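Local coordinates for putative uncharacterized protein (Chaetomium thermophilum, PDB 4XRI) that probably acts as a flexible importin-beta transport receptor that carries protein cargo into the nucleus, and is likely to bind a small GTPase, at residues 16-20 with 61-66; 50-54 with 104-108; 109-114 with 154-159; 128-133 with 173-178; 164-170 with 212-216. The protein carries 2 engineered substitutions. All blocks are in the same frame, centred on the assembly; numbering follows the deposited sequence.

Contact 1: 16-20 with 61-66. With SO4 (sulfate ion), chain C.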
# COMPACT_ATOMS: atom_id res chain seq x y z
N LEU A 16 18.04 -7.74 33.11
CA LEU A 16 17.81 -8.28 31.78
C LEU A 16 16.69 -9.32 31.79
O LEU A 16 15.88 -9.37 30.86
CB LEU A 16 19.09 -8.91 31.23
CG LEU A 16 20.21 -7.96 30.82
CD1 LEU A 16 21.44 -8.75 30.40
CD2 LEU A 16 19.76 -7.02 29.71
N GLU A 17 16.66 -10.15 32.82
CA GLU A 17 15.61 -11.14 32.97
C GLU A 17 14.26 -10.45 33.10
O GLU A 17 13.27 -10.85 32.49
CB GLU A 17 15.87 -12.05 34.17
CG GLU A 17 14.94 -13.25 34.26
CD GLU A 17 15.12 -14.21 33.10
OE1 GLU A 17 16.18 -14.86 33.02
OE2 GLU A 17 14.19 -14.31 32.26
N ASN A 18 14.23 -9.39 33.91
CA ASN A 18 13.04 -8.57 34.05
C ASN A 18 12.72 -7.83 32.76
O ASN A 18 11.56 -7.52 32.47
CB ASN A 18 13.21 -7.56 35.19
CG ASN A 18 13.25 -8.23 36.55
OD1 ASN A 18 12.64 -9.28 36.76
ND2 ASN A 18 13.97 -7.62 37.49
N SER A 19 13.75 -7.54 31.97
CA SER A 19 13.58 -6.88 30.69
C SER A 19 12.82 -7.77 29.71
O SER A 19 12.22 -7.29 28.75
CB SER A 19 14.93 -6.47 30.10
OG SER A 19 14.76 -5.83 28.84
N LEU A 20 12.85 -9.08 29.96
CA LEU A 20 12.15 -10.04 29.12
C LEU A 20 10.88 -10.54 29.79
O LEU A 20 10.20 -11.43 29.27
CB LEU A 20 13.06 -11.22 28.78
CG LEU A 20 14.30 -10.95 27.93
CD1 LEU A 20 14.86 -12.25 27.38
CD2 LEU A 20 13.99 -9.97 26.80
N HIS A 61 19.92 -16.84 26.69
CA HIS A 61 18.90 -15.81 26.49
C HIS A 61 19.25 -14.52 27.22
O HIS A 61 18.91 -13.43 26.77
CB HIS A 61 17.52 -16.32 26.92
CG HIS A 61 17.39 -16.56 28.40
ND1 HIS A 61 17.76 -17.74 29.00
CD2 HIS A 61 16.92 -15.76 29.39
CE1 HIS A 61 17.53 -17.67 30.29
NE2 HIS A 61 17.02 -16.48 30.56
N ILE A 62 19.95 -14.64 28.35
CA ILE A 62 20.44 -13.46 29.06
C ILE A 62 21.52 -12.76 28.24
O ILE A 62 21.49 -11.54 28.08
CB ILE A 62 21.01 -13.83 30.45
CG1 ILE A 62 19.91 -14.40 31.34
CG2 ILE A 62 21.63 -12.60 31.11
CD1 ILE A 62 18.73 -13.47 31.53
N ARG A 63 22.46 -13.55 27.73
CA ARG A 63 23.56 -13.03 26.93
C ARG A 63 23.05 -12.36 25.66
O ARG A 63 23.55 -11.30 25.27
CB ARG A 63 24.54 -14.15 26.59
CG ARG A 63 25.14 -14.83 27.80
CD ARG A 63 26.01 -16.01 27.39
NE ARG A 63 27.21 -15.58 26.70
CZ ARG A 63 28.13 -16.42 26.22
NH1 ARG A 63 27.96 -17.73 26.35
NH2 ARG A 63 29.20 -15.94 25.59
N ALA A 64 22.08 -12.99 25.02
CA ALA A 64 21.46 -12.44 23.82
C ALA A 64 20.81 -11.10 24.15
O ALA A 64 20.99 -10.12 23.42
CB ALA A 64 20.44 -13.40 23.24
N ALA A 65 20.06 -11.07 25.25
CA ALA A 65 19.40 -9.86 25.72
C ALA A 65 20.40 -8.73 25.93
O ALA A 65 20.15 -7.58 25.56
CB ALA A 65 18.64 -10.13 27.00
N ALA A 66 21.54 -9.07 26.53
CA ALA A 66 22.61 -8.11 26.77
C ALA A 66 23.16 -7.58 25.45
O ALA A 66 23.38 -6.38 25.30
CB ALA A 66 23.72 -8.74 27.59
S SO4 C . 18.32 -20.46 27.04
O1 SO4 C . 16.89 -20.23 27.11
O2 SO4 C . 19.01 -19.53 27.93
O3 SO4 C . 18.62 -21.83 27.45
O4 SO4 C . 18.78 -20.26 25.67
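L16 lies against I62, A65 and A66, packing helix 11-19 onto helix 60-72 at the N-terminal end of the HEAT-repeat superhelix. Its two methyls divide the work. CD1 rests 3.6 Å from A66 CB and 3.9 Å from I62 CG2, while CD2 faces A65 CB. CG stands anti to its carbonyl carbon (chi1 -71°), beside the backbone N, which directs the isobutyl fork onto helix 60-72. I62 is shared: its CG2 branch serves L16, and its CD1 end runs at about a right angle to E17, 3.3 Å from E17 OE1. L20, just past the end of helix 11-19, extends the apolar seam along A65, with L20 CD1 4.4 Å from A65 CB. At the solvent side the seam is closed by a polar pair, E17 and H61. The carboxylate comes to the ring edge with its plane turned 56° from that of the imidazole. The backbone N of H61 also holds O2 of a sulfate, probably from the crystallisation liquor, which K115 binds as well. The H61 NE2 to E17 OE1 bond is 3.1 Å long and fairly straight, uses the syn lone pair of OE1 and lies in the ring plane.

Contact 2: 50-54 with 104-108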
# COMPACT_ATOMS: atom_id res chain seq x y z
N VAL A 50 28.39 -5.60 27.34
CA VAL A 50 29.26 -6.44 26.53
C VAL A 50 29.91 -7.52 27.38
O VAL A 50 30.23 -8.61 26.90
CB VAL A 50 30.35 -5.61 25.80
CG1 VAL A 50 31.42 -5.11 26.76
CG2 VAL A 50 30.98 -6.43 24.68
N GLN A 51 30.11 -7.23 28.67
CA GLN A 51 30.69 -8.21 29.58
C GLN A 51 29.69 -9.32 29.87
O GLN A 51 30.05 -10.50 29.94
CB GLN A 51 31.13 -7.54 30.88
CG GLN A 51 32.50 -6.88 30.80
CD GLN A 51 32.89 -6.17 32.08
OE1 GLN A 51 32.06 -5.54 32.73
NE2 GLN A 51 34.16 -6.27 32.45
N ALA A 52 28.43 -8.94 30.03
CA ALA A 52 27.35 -9.90 30.26
C ALA A 52 27.13 -10.75 29.02
O ALA A 52 26.75 -11.92 29.10
CB ALA A 52 26.07 -9.19 30.65
N LEU A 53 27.38 -10.16 27.86
CA LEU A 53 27.29 -10.87 26.59
C LEU A 53 28.42 -11.89 26.46
O LEU A 53 28.23 -12.98 25.93
CB LEU A 53 27.33 -9.88 25.42
CG LEU A 53 27.60 -10.44 24.02
CD1 LEU A 53 26.49 -11.38 23.59
CD2 LEU A 53 27.77 -9.30 23.02
N ALA A 54 29.59 -11.53 26.97
CA ALA A 54 30.78 -12.37 26.82
C ALA A 54 30.88 -13.44 27.89
O ALA A 54 31.69 -14.36 27.79
CB ALA A 54 32.03 -11.50 26.83
N LEU A 104 35.81 -7.71 23.05
CA LEU A 104 34.93 -8.67 23.72
C LEU A 104 33.84 -9.18 22.78
O LEU A 104 33.50 -10.37 22.79
CB LEU A 104 34.30 -8.06 24.97
CG LEU A 104 35.21 -7.96 26.20
CD1 LEU A 104 34.45 -7.35 27.37
CD2 LEU A 104 35.75 -9.33 26.57
N ALA A 105 33.31 -8.28 21.96
CA ALA A 105 32.29 -8.65 20.98
C ALA A 105 32.88 -9.63 19.96
O ALA A 105 32.25 -10.64 19.63
CB ALA A 105 31.75 -7.41 20.28
N LEU A 106 34.07 -9.31 19.47
CA LEU A 106 34.79 -10.17 18.54
C LEU A 106 35.01 -11.56 19.10
O LEU A 106 34.79 -12.57 18.43
CB LEU A 106 36.13 -9.55 18.16
CG LEU A 106 36.26 -8.88 16.79
CD1 LEU A 106 37.71 -8.47 16.53
CD2 LEU A 106 35.75 -9.81 15.70
N GLU A 107 35.47 -11.62 20.35
CA GLU A 107 35.80 -12.88 21.00
C GLU A 107 34.56 -13.75 21.24
O GLU A 107 34.64 -14.97 21.23
CB GLU A 107 36.53 -12.62 22.32
CG GLU A 107 37.95 -12.12 22.14
CD GLU A 107 38.55 -11.53 23.40
OE1 GLU A 107 39.73 -11.12 23.37
OE2 GLU A 107 37.84 -11.47 24.43
N THR A 108 33.41 -13.10 21.43
CA THR A 108 32.16 -13.80 21.74
C THR A 108 31.65 -14.59 20.53
O THR A 108 30.84 -15.51 20.67
CB THR A 108 31.09 -12.79 22.22
OG1 THR A 108 31.57 -12.09 23.37
CG2 THR A 108 29.78 -13.49 22.59
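The carbonyl oxygen of L104 is gripped twice by T108: by the hydroxyl OG1 at 2.6 Å and by the backbone N at 3.1 Å, the two donors arriving from opposite faces of the carbonyl plane. The hydroxyl comes in tilted 32° from that plane. Its torsion (chi1 -58°) folds OG1 back over the preceding turn and turns the methyl CG2 away from the backbone N, toward helix 42-54. Both branches then work across the contact. OG1 sits 3.5 Å from A54 CB, and CG2 lies 3.7 Å from L53 O, with the L53 isobutyl group slanting past it. With alanine in place of T108, L104 O would probably keep only the backbone N as a donor from this turn, and a gap would open beside A54 and L53. One turn earlier, V50 and L104 meet at about a right angle. V50 CG2 is 3.7 Å from L104 CB, and V50 CG1 touches L104 CD1 at 3.8 Å, where Q51 CG adds its methylene. The other L104 methyl, CD2, reaches toward A54 CB at 4.3 Å. No hydrogen bond crosses between the segments; L53 O is instead used by R63 of helix 60-72, while A119 and A120 of helix 114-131 cover L53 and T108. Over these turns the helix axes run 9.3 Å apart and only 18° from parallel. Such near-parallel stacking of helices that are not neighbours in sequence is typical of the alpha-solenoid built from HEAT repeats.

Contact 3: 109-114 with 154-159. Engineered in segment 109-114: P112 (natural residue Ser). With SO4 (sulfate ion), chain I.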
# COMPACT_ATOMS: atom_id res chain seq x y z
N LEU A 109 32.12 -14.23 19.33
CA LEU A 109 31.77 -14.97 18.12
C LEU A 109 32.13 -16.45 18.22
O LEU A 109 31.49 -17.30 17.59
CB LEU A 109 32.46 -14.37 16.90
CG LEU A 109 32.07 -12.96 16.44
CD1 LEU A 109 32.83 -12.61 15.17
CD2 LEU A 109 30.57 -12.85 16.22
N ALA A 110 33.14 -16.75 19.02
CA ALA A 110 33.65 -18.11 19.15
C ALA A 110 32.85 -18.95 20.15
O ALA A 110 33.05 -20.16 20.25
CB ALA A 110 35.12 -18.09 19.54
N SER A 111 31.95 -18.30 20.87
CA SER A 111 31.15 -18.96 21.90
C SER A 111 30.33 -20.13 21.34
O SER A 111 29.70 -20.00 20.29
CB SER A 111 30.21 -17.96 22.58
OG SER A 111 29.39 -18.62 23.53
N PRO A 112 30.35 -21.27 22.04
CA PRO A 112 29.54 -22.43 21.66
C PRO A 112 28.05 -22.18 21.86
O PRO A 112 27.23 -22.96 21.38
CB PRO A 112 30.05 -23.54 22.60
CG PRO A 112 30.59 -22.81 23.77
CD PRO A 112 31.18 -21.54 23.22
N ASN A 113 27.71 -21.11 22.56
CA ASN A 113 26.32 -20.70 22.70
C ASN A 113 25.87 -19.89 21.48
O ASN A 113 26.34 -18.78 21.25
CB ASN A 113 26.11 -19.90 23.98
CG ASN A 113 24.64 -19.62 24.25
OD1 ASN A 113 24.11 -18.58 23.87
ND2 ASN A 113 23.98 -20.55 24.92
N SER A 114 24.95 -20.47 20.71
CA SER A 114 24.52 -19.88 19.44
C SER A 114 23.86 -18.51 19.60
O SER A 114 24.07 -17.62 18.79
CB SER A 114 23.55 -20.83 18.73
OG SER A 114 24.22 -21.99 18.27
N HIS A 154 31.28 -22.82 15.67
CA HIS A 154 30.48 -21.66 16.05
C HIS A 154 31.14 -20.34 15.68
O HIS A 154 30.44 -19.39 15.31
CB HIS A 154 30.18 -21.69 17.55
CG HIS A 154 29.00 -22.53 17.91
ND1 HIS A 154 29.05 -23.91 17.96
CD2 HIS A 154 27.72 -22.20 18.22
CE1 HIS A 154 27.87 -24.39 18.29
NE2 HIS A 154 27.04 -23.37 18.46
N GLN A 155 32.46 -20.26 15.77
CA GLN A 155 33.15 -19.05 15.34
C GLN A 155 32.93 -18.83 13.85
O GLN A 155 32.77 -17.70 13.40
CB GLN A 155 34.65 -19.09 15.64
CG GLN A 155 35.36 -17.81 15.20
CD GLN A 155 36.80 -17.72 15.65
OE1 GLN A 155 37.59 -18.64 15.44
NE2 GLN A 155 37.15 -16.61 16.28
N LYS A 156 32.92 -19.92 13.09
CA LYS A 156 32.62 -19.86 11.66
C LYS A 156 31.20 -19.36 11.42
O LYS A 156 30.99 -18.40 10.68
CB LYS A 156 32.82 -21.22 11.00
CG LYS A 156 34.25 -21.55 10.62
CD LYS A 156 34.30 -22.78 9.74
CE LYS A 156 35.69 -23.02 9.18
NZ LYS A 156 35.69 -24.06 8.12
N GLN A 157 30.24 -20.03 12.04
CA GLN A 157 28.83 -19.67 11.94
C GLN A 157 28.59 -18.19 12.20
O GLN A 157 28.01 -17.49 11.37
CB GLN A 157 27.99 -20.48 12.94
CG GLN A 157 27.89 -21.97 12.68
CD GLN A 157 27.07 -22.67 13.74
OE1 GLN A 157 27.61 -23.31 14.64
NE2 GLN A 157 25.75 -22.53 13.66
N ALA A 158 29.05 -17.73 13.36
CA ALA A 158 28.79 -16.37 13.83
C ALA A 158 29.50 -15.32 12.99
O ALA A 158 28.98 -14.22 12.78
CB ALA A 158 29.19 -16.24 15.29
N SER A 159 30.70 -15.65 12.51
CA SER A 159 31.47 -14.72 11.70
C SER A 159 30.87 -14.59 10.31
O SER A 159 30.86 -13.51 9.73
CB SER A 159 32.93 -15.16 11.62
OG SER A 159 33.51 -15.22 12.91
S SO4 I . 24.19 -25.44 19.18
O1 SO4 I . 24.80 -24.41 20.01
O2 SO4 I . 22.73 -25.31 19.25
O3 SO4 I . 24.63 -25.27 17.80
O4 SO4 I . 24.59 -26.76 19.66
O HOH W 1 33.81 -21.61 18.24
O HOH W 2 23.82 -23.84 15.91
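L109 and H154 dominate the seat of the loop between helices 95-108 and 114-131 on helix 153-168, a loop packed on a helix within the HEAT-repeat solenoid. The apolar part belongs to L109: CD2 meets A158 CB at 3.8 Å, and CD1 lies beside S159 OG, whose own bond goes to Q155 O. The backbone adds a CA-H...O contact from Q155 CA to L109 O (3.3 Å), and a water bridges A110 O to Q155 N, weakly at the Q155 end. The aromatic part is a CH-pi contact. The CA of P112, an engineered residue, stands 3.9 Å from the H154 ring centroid, only 12° off the ring normal, while Q157 OE1 lies over the centre of the opposite face. Among polar contacts, H154 NE2 gives its hydrogen at the ring edge to O1 of a sulfate, probably from the crystallisation liquor, at 2.9 Å. A leucine in place of H154 would probably lose the ring face that P112 CA packs on and leave the sulfate without this donor. A second water joins S114 OG, Q157 NE2 and the sulfate. N113 OD1 caps A116 N; S111 OG, also bonded to E56, accepts from N113 N at 3.2 Å, an ST turn.

Contact 4: 128-133 with 173-178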
# COMPACT_ATOMS: atom_id res chain seq x y z
N ALA A 128 30.48 -1.74 13.10
CA ALA A 128 31.10 -1.66 11.78
C ALA A 128 30.45 -0.60 10.91
O ALA A 128 31.13 0.10 10.16
CB ALA A 128 31.05 -3.01 11.09
N ALA A 129 29.13 -0.48 11.02
CA ALA A 129 28.38 0.50 10.24
C ALA A 129 28.82 1.92 10.57
O ALA A 129 28.71 2.83 9.75
CB ALA A 129 26.89 0.34 10.49
N ILE A 130 29.34 2.09 11.78
CA ILE A 130 29.85 3.38 12.23
C ILE A 130 31.33 3.56 11.89
O ILE A 130 31.74 4.61 11.39
CB ILE A 130 29.67 3.56 13.75
CG1 ILE A 130 28.19 3.46 14.12
CG2 ILE A 130 30.26 4.89 14.21
CD1 ILE A 130 27.95 3.37 15.61
N GLU A 131 32.13 2.53 12.15
CA GLU A 131 33.58 2.69 12.13
C GLU A 131 34.25 2.42 10.78
O GLU A 131 35.25 3.07 10.44
CB GLU A 131 34.21 1.77 13.18
CG GLU A 131 33.92 2.20 14.60
CD GLU A 131 35.01 1.76 15.56
OE1 GLU A 131 35.81 0.87 15.19
OE2 GLU A 131 35.09 2.33 16.67
N LEU A 132 33.72 1.48 10.00
CA LEU A 132 34.33 1.13 8.72
C LEU A 132 34.35 2.27 7.69
O LEU A 132 35.35 2.44 6.98
CB LEU A 132 33.64 -0.09 8.13
CG LEU A 132 33.94 -1.41 8.84
CD1 LEU A 132 33.27 -2.58 8.14
CD2 LEU A 132 35.44 -1.63 8.93
N PRO A 133 33.26 3.05 7.57
CA PRO A 133 33.36 4.19 6.65
C PRO A 133 34.44 5.20 7.06
O PRO A 133 35.01 5.87 6.20
CB PRO A 133 31.97 4.83 6.73
CG PRO A 133 31.07 3.72 7.12
CD PRO A 133 31.88 2.86 8.04
N ASP A 173 28.41 4.38 1.79
CA ASP A 173 29.76 4.53 2.32
C ASP A 173 30.31 3.22 2.87
O ASP A 173 31.49 2.91 2.68
CB ASP A 173 29.77 5.61 3.41
CG ASP A 173 29.30 6.96 2.89
OD1 ASP A 173 29.19 7.11 1.65
OD2 ASP A 173 29.03 7.86 3.71
N LEU A 174 29.47 2.46 3.56
CA LEU A 174 29.88 1.16 4.08
C LEU A 174 30.21 0.19 2.95
O LEU A 174 31.24 -0.48 2.99
CB LEU A 174 28.79 0.58 4.98
CG LEU A 174 29.07 -0.81 5.57
CD1 LEU A 174 30.36 -0.80 6.38
CD2 LEU A 174 27.91 -1.26 6.43
N ARG A 175 29.32 0.13 1.96
CA ARG A 175 29.55 -0.68 0.77
C ARG A 175 30.89 -0.36 0.13
O ARG A 175 31.69 -1.25 -0.15
CB ARG A 175 28.42 -0.47 -0.25
CG ARG A 175 27.12 -1.18 0.08
CD ARG A 175 27.28 -2.70 0.06
NE ARG A 175 26.09 -3.36 -0.48
CZ ARG A 175 24.93 -3.45 0.15
NH1 ARG A 175 24.77 -2.92 1.35
NH2 ARG A 175 23.91 -4.08 -0.42
N ASN A 176 31.13 0.94 -0.07
CA ASN A 176 32.36 1.41 -0.69
C ASN A 176 33.59 1.06 0.14
O ASN A 176 34.65 0.76 -0.42
CB ASN A 176 32.30 2.93 -0.89
CG ASN A 176 33.53 3.47 -1.59
OD1 ASN A 176 34.04 2.88 -2.54
ND2 ASN A 176 34.03 4.61 -1.10
N SER A 177 33.45 1.08 1.46
CA SER A 177 34.55 0.73 2.35
C SER A 177 34.86 -0.76 2.29
O SER A 177 35.96 -1.19 2.64
CB SER A 177 34.24 1.14 3.79
OG SER A 177 33.34 0.24 4.40
N LEU A 178 33.89 -1.55 1.84
CA LEU A 178 34.04 -3.00 1.77
C LEU A 178 34.62 -3.46 0.44
O LEU A 178 35.05 -4.60 0.31
CB LEU A 178 32.69 -3.69 1.99
CG LEU A 178 32.03 -3.63 3.36
CD1 LEU A 178 30.62 -4.23 3.29
CD2 LEU A 178 32.87 -4.36 4.39
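L174 lays its isobutyl end obliquely over L132, with CD1 3.8 Å from both L132 CB and L132 CD1. A chi1 of 178° swings the chain opposite the backbone N and carries the methyls off helix 172-178 into the corner formed by L132 and P133. The same CD1 also lies 4.3 Å from P133 CD, and CD2 lies over A129, nearest its CA. L132 in turn sends its CD1 on to L178 CD2 at 4.2 Å, and M141 of helix 140-150 touches both L132 and L178, so the apolar cluster draws on a third helix. P133 rides over the start of the segment 173-178: its CG is above the backbone of L174, and its CB meets D173 CB at 4.1 Å. S177 packs on the L132 backbone. Its hydroxyl turns back to L174 O, 2.6 Å from S177 OG, with OG between the backbone N and the carbonyl carbon (chi1 77°). That bond occupies the hydroxyl within its own helix, while S177 CB lies 3.6 Å from L132 O. No hydrogen bond or ion pair crosses between 128-133 and 173-178. The two parts meet mainly through apolar carbons, with a few backbone and hydroxyl atoms in van der Waals contact, an interface without directional bonds that could probably accommodate small shifts, consistent with a receptor known for flexibility.

Contact 5: 164-170 with 212-216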
# COMPACT_ATOMS: atom_id res chain seq x y z
N GLY A 164 27.48 -11.30 6.78
CA GLY A 164 26.21 -11.11 6.10
C GLY A 164 25.49 -9.86 6.56
O GLY A 164 24.95 -9.12 5.74
N PHE A 165 25.49 -9.64 7.87
CA PHE A 165 24.87 -8.45 8.46
C PHE A 165 25.49 -7.17 7.93
O PHE A 165 24.79 -6.21 7.62
CB PHE A 165 24.99 -8.48 9.99
CG PHE A 165 24.10 -9.49 10.66
CD1 PHE A 165 23.14 -10.18 9.93
CD2 PHE A 165 24.21 -9.74 12.01
CE1 PHE A 165 22.32 -11.10 10.55
CE2 PHE A 165 23.39 -10.66 12.64
CZ PHE A 165 22.44 -11.34 11.90
N ILE A 166 26.82 -7.18 7.84
CA ILE A 166 27.57 -6.02 7.37
C ILE A 166 27.35 -5.78 5.87
O ILE A 166 27.13 -4.64 5.45
CB ILE A 166 29.07 -6.20 7.65
CG1 ILE A 166 29.33 -6.13 9.16
CG2 ILE A 166 29.89 -5.15 6.93
CD1 ILE A 166 30.74 -6.51 9.56
N CYS A 167 27.37 -6.85 5.09
CA CYS A 167 27.24 -6.74 3.64
C CYS A 167 25.82 -6.39 3.19
O CYS A 167 25.64 -5.81 2.12
CB CYS A 167 27.70 -8.03 2.96
SG CYS A 167 29.49 -8.24 2.90
N GLU A 168 24.83 -6.74 3.99
CA GLU A 168 23.44 -6.49 3.61
C GLU A 168 23.04 -5.04 3.88
O GLU A 168 22.07 -4.54 3.32
CB GLU A 168 22.48 -7.43 4.34
CG GLU A 168 22.20 -7.06 5.78
CD GLU A 168 21.10 -7.91 6.40
OE1 GLU A 168 21.02 -7.95 7.65
OE2 GLU A 168 20.33 -8.54 5.65
N THR A 169 23.80 -4.38 4.75
CA THR A 169 23.52 -3.00 5.13
C THR A 169 23.55 -2.09 3.91
O THR A 169 24.60 -1.84 3.33
CB THR A 169 24.51 -2.48 6.17
OG1 THR A 169 24.44 -3.29 7.35
CG2 THR A 169 24.19 -1.04 6.54
N GLN A 170 22.37 -1.59 3.54
CA GLN A 170 22.21 -0.76 2.36
C GLN A 170 22.69 0.67 2.63
O GLN A 170 21.89 1.59 2.73
CB GLN A 170 20.75 -0.77 1.91
CG GLN A 170 20.05 -2.08 2.26
CD GLN A 170 18.61 -2.11 1.79
OE1 GLN A 170 17.70 -1.67 2.50
NE2 GLN A 170 18.39 -2.65 0.59
N ASP A 212 22.24 -12.80 2.13
CA ASP A 212 22.27 -11.45 2.69
C ASP A 212 23.27 -10.55 1.96
O ASP A 212 23.13 -9.33 1.96
CB ASP A 212 22.61 -11.49 4.18
CG ASP A 212 21.49 -12.07 5.02
OD1 ASP A 212 20.33 -12.07 4.56
OD2 ASP A 212 21.77 -12.53 6.15
N SER A 213 24.27 -11.16 1.32
CA SER A 213 25.36 -10.39 0.73
C SER A 213 25.23 -10.24 -0.78
O SER A 213 26.15 -9.75 -1.43
CB SER A 213 26.70 -11.05 1.06
OG SER A 213 26.84 -11.27 2.45
N LEU A 214 24.08 -10.64 -1.32
CA LEU A 214 23.89 -10.72 -2.77
C LEU A 214 24.15 -9.41 -3.50
O LEU A 214 24.87 -9.38 -4.49
CB LEU A 214 22.47 -11.21 -3.08
CG LEU A 214 22.33 -12.73 -3.08
CD1 LEU A 214 20.89 -13.13 -3.35
CD2 LEU A 214 23.27 -13.34 -4.10
N GLU A 215 23.55 -8.33 -3.01
CA GLU A 215 23.73 -7.02 -3.62
C GLU A 215 25.20 -6.63 -3.66
O GLU A 215 25.67 -6.05 -4.64
CB GLU A 215 22.92 -5.96 -2.87
CG GLU A 215 21.41 -6.17 -2.91
CD GLU A 215 20.63 -4.95 -2.47
OE1 GLU A 215 21.25 -4.00 -1.94
OE2 GLU A 215 19.39 -4.94 -2.67
N PHE A 216 25.94 -6.97 -2.61
CA PHE A 216 27.35 -6.61 -2.52
C PHE A 216 28.26 -7.58 -3.28
O PHE A 216 28.89 -7.20 -4.26
CB PHE A 216 27.79 -6.52 -1.06
CG PHE A 216 29.28 -6.35 -0.90
CD1 PHE A 216 29.88 -5.12 -1.13
CD2 PHE A 216 30.08 -7.41 -0.51
CE1 PHE A 216 31.25 -4.97 -0.98
CE2 PHE A 216 31.44 -7.27 -0.36
CZ PHE A 216 32.03 -6.04 -0.60
O HOH W 3 24.39 -7.06 -0.11
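C167 and S213 make the close van der Waals part of this contact, with C167 CB 3.4 Å from S213 OG. The same hydroxyl lies 3.7 Å from G164 CA, where the glycine brings bare backbone to the interface, and it is hydrogen-bonded to A209 O, in the last turn of helix 200-212. A sulfur-aromatic contact follows. With chi1 at -76°, C167 SG swings beside its own backbone N and reaches F216 CD2 at 3.6 Å, approaching the ring obliquely, 44° off the normal. L178 of helix 172-178 touches the same phenylalanine. The charged part sets like against like. E168 and D212 lie side by side and point the same way, their carboxylate planes 37° apart and E168 OE2 3.7 Å from D212 OD1. The salt bridge from R255 to D212 OD1 would offset some of that repulsion. Nearer the backbone, E168 CB sits tightly on D212 O at 3.1 Å. Water supplies the hydrogen bonding that the segments do not make directly. A single molecule donates to C167 O at 2.8 Å, accepts from F216 N at 2.9 Å, and gives a weak bond to D212 O, joining the last turn of helix 153-168 to the turn that opens helix 214-217. The segment 164-170 is thus wedged against the junction between helices 200-212 and 214-217, a helix end packed on the junction of the next helices, consistent with the stacked helical repeats of a HEAT-repeat solenoid.

From the N terminus, contact 1 closes a loop of some forty residues by bringing helix 60-72 back to helix 11-19. Before it closes, contact 2 opens on helix 42-54, to shut at 104-108, so these two cross. Contact 3 opens directly after contact 2, and R63 links contacts 1, 2 and 3. Contact 4, opening at 128-133, crosses contact 3 and then contact 5, whereas contacts 3 and 5 follow in series, both on helix 153-168. R175 and E215 join contacts 4 and 5 by a salt bridge. None nests; the overlapping loops tie successive helices of the N-terminal arch together.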